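Local coordinates for glutathione S-transferase-like protein (Methylobacillus flagellatus, PDB 4GLT) that binds glutathione and, as a member of the glutathione S-transferase family, probably acts as a transferase, at residues P103-H106 and T107-I110; R134-E137 and G138-D141; L74-P77 and D78-L82. All blocks are in the same frame, centred on the assembly; numbering follows the deposited sequence.

Interaction 1. Residues P103-H106 and T107-I110; sequences PQDH and TAKI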
ATOM      1  N   PRO A 103       3.934   0.126  17.540  1.00 52.69           N
ATOM      2  CA  PRO A 103       4.406  -0.597  18.715  1.00 56.43           C
ATOM      3  C   PRO A 103       5.595  -1.515  18.429  1.00 62.17           C
ATOM      4  O   PRO A 103       5.672  -2.131  17.370  1.00 66.75           O
ATOM      5  CB  PRO A 103       3.186  -1.427  19.127  1.00 58.69           C
ATOM      6  CG  PRO A 103       2.026  -0.650  18.607  1.00 60.54           C
ATOM      7  CD  PRO A 103       2.500  -0.102  17.292  1.00 52.07           C
ATOM      8  N   GLN A 104       6.511  -1.593  19.383  1.00 65.31           N
ATOM      9  CA  GLN A 104       7.664  -2.484  19.301  1.00 78.91           C
ATOM     10  C   GLN A 104       7.249  -3.958  19.369  1.00 85.11           C
ATOM     11  O   GLN A 104       7.817  -4.800  18.673  1.00 81.83           O
ATOM     12  CB  GLN A 104       8.648  -2.153  20.430  1.00 80.47           C
ATOM     13  CG  GLN A 104       9.940  -2.955  20.427  1.00 74.92           C
ATOM     14  CD  GLN A 104      11.064  -2.234  21.155  1.00108.49           C
ATOM     15  OE1 GLN A 104      10.996  -1.023  21.376  1.00124.25           O
ATOM     16  NE2 GLN A 104      12.106  -2.975  21.528  1.00101.69           N
ATOM     17  N   ASP A 105       6.261  -4.269  20.206  1.00 63.81           N
ATOM     18  CA  ASP A 105       5.787  -5.650  20.350  1.00 73.93           C
ATOM     19  C   ASP A 105       5.110  -6.153  19.074  1.00 65.97           C
ATOM     20  O   ASP A 105       4.234  -5.490  18.513  1.00 81.85           O
ATOM     21  CB  ASP A 105       4.836  -5.783  21.541  1.00 77.96           C
ATOM     22  CG  ASP A 105       4.039  -7.073  21.501  1.00 93.80           C
ATOM     23  OD1 ASP A 105       4.588  -8.091  21.035  1.00107.19           O
ATOM     24  OD2 ASP A 105       2.863  -7.070  21.923  1.00115.18           O
ATOM     25  N   HIS A 106       5.511  -7.334  18.620  1.00 69.58           N
ATOM     26  CA  HIS A 106       5.083  -7.811  17.308  1.00 77.20           C
ATOM     27  C   HIS A 106       3.566  -7.983  17.194  1.00 65.54           C
ATOM     28  O   HIS A 106       2.966  -7.573  16.200  1.00 62.00           O
ATOM     29  CB  HIS A 106       5.811  -9.103  16.924  1.00 76.74           C
ATOM     30  CG  HIS A 106       6.078  -9.222  15.454  1.00 93.33           C
ATOM     31  ND1 HIS A 106       5.303  -9.993  14.613  1.00 91.40           N
ATOM     32  CD2 HIS A 106       7.029  -8.655  14.672  1.00103.88           C
ATOM     33  CE1 HIS A 106       5.769  -9.902  13.380  1.00 87.33           C
ATOM     34  NE2 HIS A 106       6.817  -9.097  13.388  1.00 78.95           N
ATOM     35  N   THR A 107       2.949  -8.588  18.203  1.00 61.83           N
ATOM     36  CA  THR A 107       1.498  -8.741  18.205  1.00 60.84           C
ATOM     37  C   THR A 107       0.861  -7.377  17.944  1.00 57.22           C
ATOM     38  O   THR A 107       0.199  -7.161  16.916  1.00 76.03           O
ATOM     39  CB  THR A 107       0.991  -9.312  19.547  1.00 60.47           C
ATOM     40  OG1 THR A 107       1.841 -10.387  19.959  1.00 82.09           O
ATOM     41  CG2 THR A 107      -0.432  -9.844  19.413  1.00 54.16           C
ATOM     42  N   ALA A 108       1.089  -6.453  18.871  1.00 59.22           N
ATOM     43  CA  ALA A 108       0.564  -5.091  18.757  1.00 56.27           C
ATOM     44  C   ALA A 108       0.896  -4.420  17.424  1.00 56.71           C
ATOM     45  O   ALA A 108       0.074  -3.704  16.866  1.00 64.87           O
ATOM     46  CB  ALA A 108       1.049  -4.230  19.912  1.00 51.96           C
ATOM     47  N   LYS A 109       2.099  -4.647  16.913  1.00 57.93           N
ATOM     48  CA  LYS A 109       2.527  -3.971  15.687  1.00 60.57           C
ATOM     49  C   LYS A 109       1.842  -4.500  14.420  1.00 50.19           C
ATOM     50  O   LYS A 109       1.491  -3.743  13.509  1.00 50.06           O
ATOM     51  CB  LYS A 109       4.048  -4.039  15.556  1.00 57.97           C
ATOM     52  CG  LYS A 109       4.522  -4.506  14.203  1.00 54.42           C
ATOM     53  CD  LYS A 109       5.845  -3.876  13.820  1.00 61.90           C
ATOM     54  CE  LYS A 109       6.988  -4.415  14.648  1.00 71.09           C
ATOM     55  NZ  LYS A 109       8.266  -3.806  14.183  1.00 79.69           N
ATOM     56  N   ILE A 110       1.642  -5.806  14.359  1.00 56.85           N
ATOM     57  CA  ILE A 110       0.868  -6.366  13.267  1.00 54.00           C
ATOM     58  C   ILE A 110      -0.584  -5.897  13.405  1.00 51.89           C
ATOM     59  O   ILE A 110      -1.243  -5.562  12.420  1.00 58.23           O
ATOM     60  CB  ILE A 110       0.941  -7.903  13.261  1.00 62.06           C
ATOM     61  CG1 ILE A 110       2.380  -8.357  13.011  1.00 53.61           C
ATOM     62  CG2 ILE A 110       0.006  -8.470  12.204  1.00 62.35           C
ATOM     63  CD1 ILE A 110       2.892  -8.062  11.616  1.00 48.74           C
TER

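Interaction 2. Residues R134-E137 and G138-D141; sequences RRPE and GMQD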
ATOM      1  N   ARG A 134     -15.434  11.122 -12.017  1.00 72.62           N
ATOM      2  CA  ARG A 134     -14.786  12.212 -12.727  1.00 62.39           C
ATOM      3  C   ARG A 134     -14.443  11.848 -14.159  1.00 76.52           C
ATOM      4  O   ARG A 134     -13.880  12.664 -14.890  1.00 64.83           O
ATOM      5  CB  ARG A 134     -13.505  12.634 -12.024  1.00 60.61           C
ATOM      6  CG  ARG A 134     -13.697  13.381 -10.725  1.00 72.54           C
ATOM      7  CD  ARG A 134     -12.511  14.301 -10.516  1.00 86.05           C
ATOM      8  NE  ARG A 134     -12.563  15.019  -9.250  1.00 71.03           N
ATOM      9  CZ  ARG A 134     -11.578  15.013  -8.361  1.00 91.12           C
ATOM     10  NH1 ARG A 134     -10.466  14.328  -8.608  1.00 86.08           N
ATOM     11  NH2 ARG A 134     -11.703  15.702  -7.235  1.00 72.86           N
ATOM     12  N   ARG A 135     -14.765  10.624 -14.558  1.00 73.03           N
ATOM     13  CA  ARG A 135     -14.461  10.180 -15.911  1.00 72.25           C
ATOM     14  C   ARG A 135     -15.318  10.955 -16.912  1.00 81.39           C
ATOM     15  O   ARG A 135     -16.358  11.497 -16.542  1.00 93.18           O
ATOM     16  CB  ARG A 135     -14.659   8.666 -16.012  1.00 67.53           C
ATOM     17  CG  ARG A 135     -13.770   7.896 -15.030  1.00 63.66           C
ATOM     18  CD  ARG A 135     -14.000   6.393 -15.085  1.00 57.07           C
ATOM     19  NE  ARG A 135     -14.080   5.922 -16.458  1.00 66.50           N
ATOM     20  CZ  ARG A 135     -13.054   5.443 -17.156  1.00 71.74           C
ATOM     21  NH1 ARG A 135     -11.851   5.347 -16.606  1.00 63.90           N
ATOM     22  NH2 ARG A 135     -13.233   5.052 -18.409  1.00 68.35           N
ATOM     23  N   PRO A 136     -14.870  11.044 -18.178  1.00 91.16           N
ATOM     24  CA  PRO A 136     -15.685  11.738 -19.175  1.00 88.80           C
ATOM     25  C   PRO A 136     -17.128  11.237 -19.157  1.00 96.22           C
ATOM     26  O   PRO A 136     -17.382  10.079 -18.806  1.00 81.00           O
ATOM     27  CB  PRO A 136     -14.999  11.389 -20.494  1.00 87.38           C
ATOM     28  CG  PRO A 136     -13.573  11.172 -20.113  1.00 93.80           C
ATOM     29  CD  PRO A 136     -13.599  10.556 -18.742  1.00 83.16           C
ATOM     30  N   GLU A 137     -18.060  12.107 -19.539  1.00101.00           N
ATOM     31  CA  GLU A 137     -19.484  11.841 -19.336  1.00100.76           C
ATOM     32  C   GLU A 137     -19.965  10.516 -19.933  1.00102.39           C
ATOM     33  O   GLU A 137     -20.784   9.823 -19.328  1.00110.28           O
ATOM     34  CB  GLU A 137     -20.333  13.024 -19.817  1.00105.84           C
ATOM     35  CG  GLU A 137     -20.150  14.279 -18.969  1.00108.93           C
ATOM     36  CD  GLU A 137     -21.115  15.395 -19.336  1.00114.22           C
ATOM     37  OE1 GLU A 137     -22.051  15.147 -20.122  1.00126.32           O
ATOM     38  OE2 GLU A 137     -20.938  16.525 -18.835  1.00112.31           O
ATOM     39  N   GLY A 138     -19.446  10.163 -21.105  1.00 89.15           N
ATOM     40  CA  GLY A 138     -19.778   8.889 -21.740  1.00 92.81           C
ATOM     41  C   GLY A 138     -19.245   7.673 -20.971  1.00104.19           C
ATOM     42  O   GLY A 138     -20.005   6.764 -20.626  1.00103.03           O
ATOM     43  N   MET A 139     -17.941   7.660 -20.702  1.00 97.99           N
ATOM     44  CA  MET A 139     -17.285   6.478 -20.141  1.00 96.21           C
ATOM     45  C   MET A 139     -17.246   6.437 -18.613  1.00 84.77           C
ATOM     46  O   MET A 139     -16.181   6.535 -18.011  1.00 85.27           O
ATOM     47  CB  MET A 139     -15.878   6.311 -20.732  1.00 94.83           C
ATOM     48  CG  MET A 139     -15.069   7.595 -20.827  1.00 95.54           C
ATOM     49  SD  MET A 139     -14.295   7.800 -22.451  1.00 99.19           S
ATOM     50  CE  MET A 139     -13.220   9.198 -22.129  1.00 91.83           C
ATOM     51  N   GLN A 140     -18.408   6.252 -17.996  1.00 90.45           N
ATOM     52  CA  GLN A 140     -18.514   6.223 -16.542  1.00 74.12           C
ATOM     53  C   GLN A 140     -19.442   5.099 -16.080  1.00 83.23           C
ATOM     54  O   GLN A 140     -20.570   4.982 -16.555  1.00101.53           O
ATOM     55  CB  GLN A 140     -19.025   7.570 -16.050  1.00 78.67           C
ATOM     56  CG  GLN A 140     -19.066   7.723 -14.544  1.00 75.97           C
ATOM     57  CD  GLN A 140     -19.464   9.127 -14.147  1.00 97.21           C
ATOM     58  OE1 GLN A 140     -19.957   9.361 -13.041  1.00100.85           O
ATOM     59  NE2 GLN A 140     -19.260  10.076 -15.061  1.00 84.27           N
ATOM     60  N   ASP A 141     -18.972   4.284 -15.137  1.00 85.84           N
ATOM     61  CA  ASP A 141     -19.640   3.022 -14.822  1.00 89.67           C
ATOM     62  C   ASP A 141     -20.187   2.913 -13.397  1.00 72.41           C
ATOM     63  O   ASP A 141     -19.441   2.708 -12.448  1.00 65.45           O
ATOM     64  CB  ASP A 141     -18.699   1.850 -15.116  1.00 97.45           C
ATOM     65  CG  ASP A 141     -19.271   0.515 -14.678  1.00 88.93           C
ATOM     66  OD1 ASP A 141     -20.228   0.502 -13.868  1.00 80.52           O
ATOM     67  OD2 ASP A 141     -18.755  -0.523 -15.148  1.00 80.67           O
TER

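Interaction 3. Residues L74-P77 and D78-L82; sequences LILP and DGESL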
ATOM      1  N   LEU A  74       8.554  11.709   0.851  1.00 55.62           N
ATOM      2  CA  LEU A  74       9.501  12.354   1.757  1.00 57.64           C
ATOM      3  C   LEU A  74      10.882  12.384   1.117  1.00 55.74           C
ATOM      4  O   LEU A  74      11.503  11.338   0.908  1.00 54.15           O
ATOM      5  CB  LEU A  74       9.559  11.645   3.117  1.00 61.30           C
ATOM      6  CG  LEU A  74      10.275  12.386   4.258  1.00 65.73           C
ATOM      7  CD1 LEU A  74       9.328  13.307   5.018  1.00 56.42           C
ATOM      8  CD2 LEU A  74      10.912  11.403   5.219  1.00 50.55           C
ATOM      9  N   ILE A  75      11.340  13.587   0.776  1.00 59.95           N
ATOM     10  CA  ILE A  75      12.693  13.800   0.269  1.00 57.48           C
ATOM     11  C   ILE A  75      13.634  14.184   1.405  1.00 56.52           C
ATOM     12  O   ILE A  75      13.506  15.268   1.969  1.00 59.57           O
ATOM     13  CB  ILE A  75      12.720  14.931  -0.767  1.00 65.13           C
ATOM     14  CG1 ILE A  75      11.699  14.652  -1.868  1.00 56.85           C
ATOM     15  CG2 ILE A  75      14.129  15.112  -1.321  1.00 60.41           C
ATOM     16  CD1 ILE A  75      11.325  15.867  -2.683  1.00 67.55           C
ATOM     17  N   LEU A  76      14.571  13.294   1.732  1.00 62.62           N
ATOM     18  CA  LEU A  76      15.548  13.508   2.805  1.00 63.47           C
ATOM     19  C   LEU A  76      16.736  14.357   2.332  1.00 65.85           C
ATOM     20  O   LEU A  76      16.958  14.496   1.133  1.00 63.42           O
ATOM     21  CB  LEU A  76      16.040  12.157   3.340  1.00 60.13           C
ATOM     22  CG  LEU A  76      14.956  11.167   3.805  1.00 69.12           C
ATOM     23  CD1 LEU A  76      15.556   9.797   4.064  1.00 62.42           C
ATOM     24  CD2 LEU A  76      14.232  11.654   5.053  1.00 53.78           C
ATOM     25  N   PRO A  77      17.507  14.927   3.278  1.00 75.26           N
ATOM     26  CA  PRO A  77      18.650  15.795   2.955  1.00 69.66           C
ATOM     27  C   PRO A  77      19.679  15.174   1.999  1.00 78.91           C
ATOM     28  O   PRO A  77      20.444  15.908   1.369  1.00 78.78           O
ATOM     29  CB  PRO A  77      19.288  16.063   4.321  1.00 69.37           C
ATOM     30  CG  PRO A  77      18.184  15.883   5.304  1.00 62.61           C
ATOM     31  CD  PRO A  77      17.258  14.845   4.729  1.00 67.93           C
ATOM     32  N   ASP A  78      19.707  13.844   1.901  1.00 90.92           N
ATOM     33  CA  ASP A  78      20.559  13.160   0.921  1.00 85.39           C
ATOM     34  C   ASP A  78      20.029  13.410  -0.486  1.00 81.41           C
ATOM     35  O   ASP A  78      20.735  13.221  -1.478  1.00 81.70           O
ATOM     36  CB  ASP A  78      20.568  11.641   1.143  1.00 97.70           C
ATOM     37  CG  ASP A  78      20.372  11.251   2.591  1.00101.70           C
ATOM     38  OD1 ASP A  78      20.820  12.001   3.484  1.00112.31           O
ATOM     39  OD2 ASP A  78      19.776  10.178   2.832  1.00 87.83           O
ATOM     40  N   GLY A  79      18.769  13.816  -0.568  1.00 69.64           N
ATOM     41  CA  GLY A  79      18.101  13.934  -1.852  1.00 76.95           C
ATOM     42  C   GLY A  79      17.487  12.603  -2.233  1.00 83.91           C
ATOM     43  O   GLY A  79      17.058  12.413  -3.371  1.00 85.21           O
ATOM     44  N   GLU A  80      17.453  11.673  -1.279  1.00 77.92           N
ATOM     45  CA  GLU A  80      16.853  10.368  -1.519  1.00 69.02           C
ATOM     46  C   GLU A  80      15.425  10.375  -1.000  1.00 74.20           C
ATOM     47  O   GLU A  80      15.160  10.878   0.089  1.00 72.30           O
ATOM     48  CB  GLU A  80      17.660   9.246  -0.861  1.00 84.56           C
ATOM     49  CG  GLU A  80      17.044   8.670   0.406  1.00 85.50           C
ATOM     50  CD  GLU A  80      17.170   7.155   0.466  1.00110.93           C
ATOM     51  OE1 GLU A  80      17.210   6.520  -0.611  1.00114.30           O
ATOM     52  OE2 GLU A  80      17.223   6.592   1.581  1.00103.61           O
ATOM     53  N   SER A  81      14.504   9.814  -1.776  1.00 62.72           N
ATOM     54  CA  SER A  81      13.086   9.936  -1.454  1.00 72.63           C
ATOM     55  C   SER A  81      12.425   8.624  -1.042  1.00 67.58           C
ATOM     56  O   SER A  81      12.639   7.586  -1.655  1.00 73.12           O
ATOM     57  CB  SER A  81      12.322  10.605  -2.599  1.00 74.13           C
ATOM     58  OG  SER A  81      12.585   9.979  -3.837  1.00 76.13           O
ATOM     59  N   LEU A  82      11.561   8.723  -0.046  1.00 64.65           N
ATOM     60  CA  LEU A  82      10.791   7.602   0.446  1.00 59.90           C
ATOM     61  C   LEU A  82       9.306   7.773   0.120  1.00 66.54           C
ATOM     62  O   LEU A  82       8.746   8.841   0.297  1.00 46.98           O
ATOM     63  CB  LEU A  82      10.955   7.483   1.954  1.00 58.96           C
ATOM     64  CG  LEU A  82      12.330   7.208   2.538  1.00 61.98           C
ATOM     65  CD1 LEU A  82      12.239   7.304   4.036  1.00 58.46           C
ATOM     66  CD2 LEU A  82      12.823   5.858   2.128  1.00 41.06           C
TER

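Interaction 1. Residues P103-H106 and T107-I110
P103 and A108 meet at the start of helix 106-133, the proline CB lying 3.6 Å from the methyl carbon CB of A108. This is the tight side of the contact. The carbonyl of P103 is drawn in as well, with its O 3.1 Å from K109 CB, and the carbonyl O of D105 rests against the same methylene. A108 is buried, and its methyl also touches N171 in a loop of the same chain. Beneath these side chains the first turn is closed by two i-to-i+4 backbone bonds, from K109 N to D105 O (2.8 Å) and from I110 N to H106 O (2.9 Å). The second is much the straighter, with 171° at the hydrogen against 146°.

The looser side carries D105, at the N-cap, together with T107; both are exposed. OD1 of D105 accepts from T107 N at 3.3 Å, a weak capping bond, its chi1 of 164° swinging the carboxylate away from the residue's own N. The two side chains run alongside each other in the same direction.

On a third flank the imidazole of H106 crosses I110 obliquely, its ND1 3.7 Å from I110 CG1. Y91 of the second subunit packs on both residues, and the ring of H94 of that subunit meets the H106 ring. K109, bent at chi2 and chi3, passes its CE 3.8 Å from P103 O; beyond it, NZ makes a long, weak ion pair with E90 of the second subunit. The K109 NZ atoms of the two subunits also approach each other, and the E90 pairing probably eases these like charges.

Carbon contacts and backbone bonds thus fix the turn, whereas the cap is weak. The negative carboxylate nevertheless lies where it would probably be stabilised by the positive end of the helix dipole.

Interaction 2. Residues R134-E137 and G138-D141
A bend at chi3 of R135 (44°), after an extended chi2 (178°), brings NE to the carbonyl O of M139. The bond from R135 NE to M139 O measures 2.7 Å and is fairly straight, with 157° at the hydrogen. The acceptor sits at the edge of the guanidinium, close to its plane, so the contact is made through N-H groups. NH2 of R135 adds a weak second bond to M139 O, at 3.3 Å, and also touches M139 CB at 3.7 Å, the two side chains crossing at about a right angle. M139 is the centre of an inverse gamma turn, closed by a weak bond from Q140 N to G138 O of 3.1 Å. A leucine in place of R135 would probably leave the M139 carbonyl without its side-chain donors and E132 of the second subunit without its salt-bridge partner, NH2. M139 packs on Q140 of that subunit, so this surface loop takes part in the dimer contact. It links helix 106-133 to helix 142-162, with D141 N hydrogen-bonded to E132 of its own chain near the end of the first and D141 OD1 capping A143 N and V144 N at the start of the second.

Interaction 3. Residues L74-P77 and D78-L82
L76 lies against both E80 and L82, with its CD1 4.1 Å from E80 CG and 4.1 Å from L82 CD1. Its CG stands anti to the carbonyl carbon (chi1 -54°), which sets the branched end next to the E80 side chain. The L76 backbone is gripped at two atoms: its N donates to E80 O at 3.0 Å, and its O accepts from G79 N at 2.6 Å, the donor lying well above the carbonyl plane. With the positive phi of G79 (87°), these bonds mark a type I turn from L76 to G79 with a G1 bulge, closing the hairpin of strands 73-75 and 81-82 at the edge of the thioredoxin-like N-terminal domain. L74 and L82 form its antiparallel hydrogen-bonded pair: L74 N reaches L82 O at 2.9 Å, in the carbonyl plane, and L82 N returns to L74 O at 2.8 Å. Y91 of helix 85-93 packs on L74, L76 and L82, while I110 of the second subunit packs on L82. The opposite face carries I75 and S81, a non-hydrogen-bonded pair whose I75 CG1 and S81 CB lie 4.2 Å apart; the S81 hydroxyl is hydrogen-bonded to the carbonyl of H65.

Overall arrangement
The three contacts are separate: the nearest atoms of interactions 1 and 2 are about 30 Å apart, those of 1 and 3 about 16 Å. Interactions 1 and 2 involve opposite ends of helix 106-133; all three touch the second subunit, interaction 3 through L82. Interaction 1 is partly buried, joining apolar packing to a helix cap; interaction 2 is a surface loop tied mainly by an arginine gripping a backbone carbonyl. Interaction 3, also partly buried, differs in being built on strand-to-strand backbone bonds with leucines packed against helix 85-93. Y91 relates the N- and C-terminal parts: it packs on the leucines of 74-82 within its own chain and on H106 and I110 across the dimer.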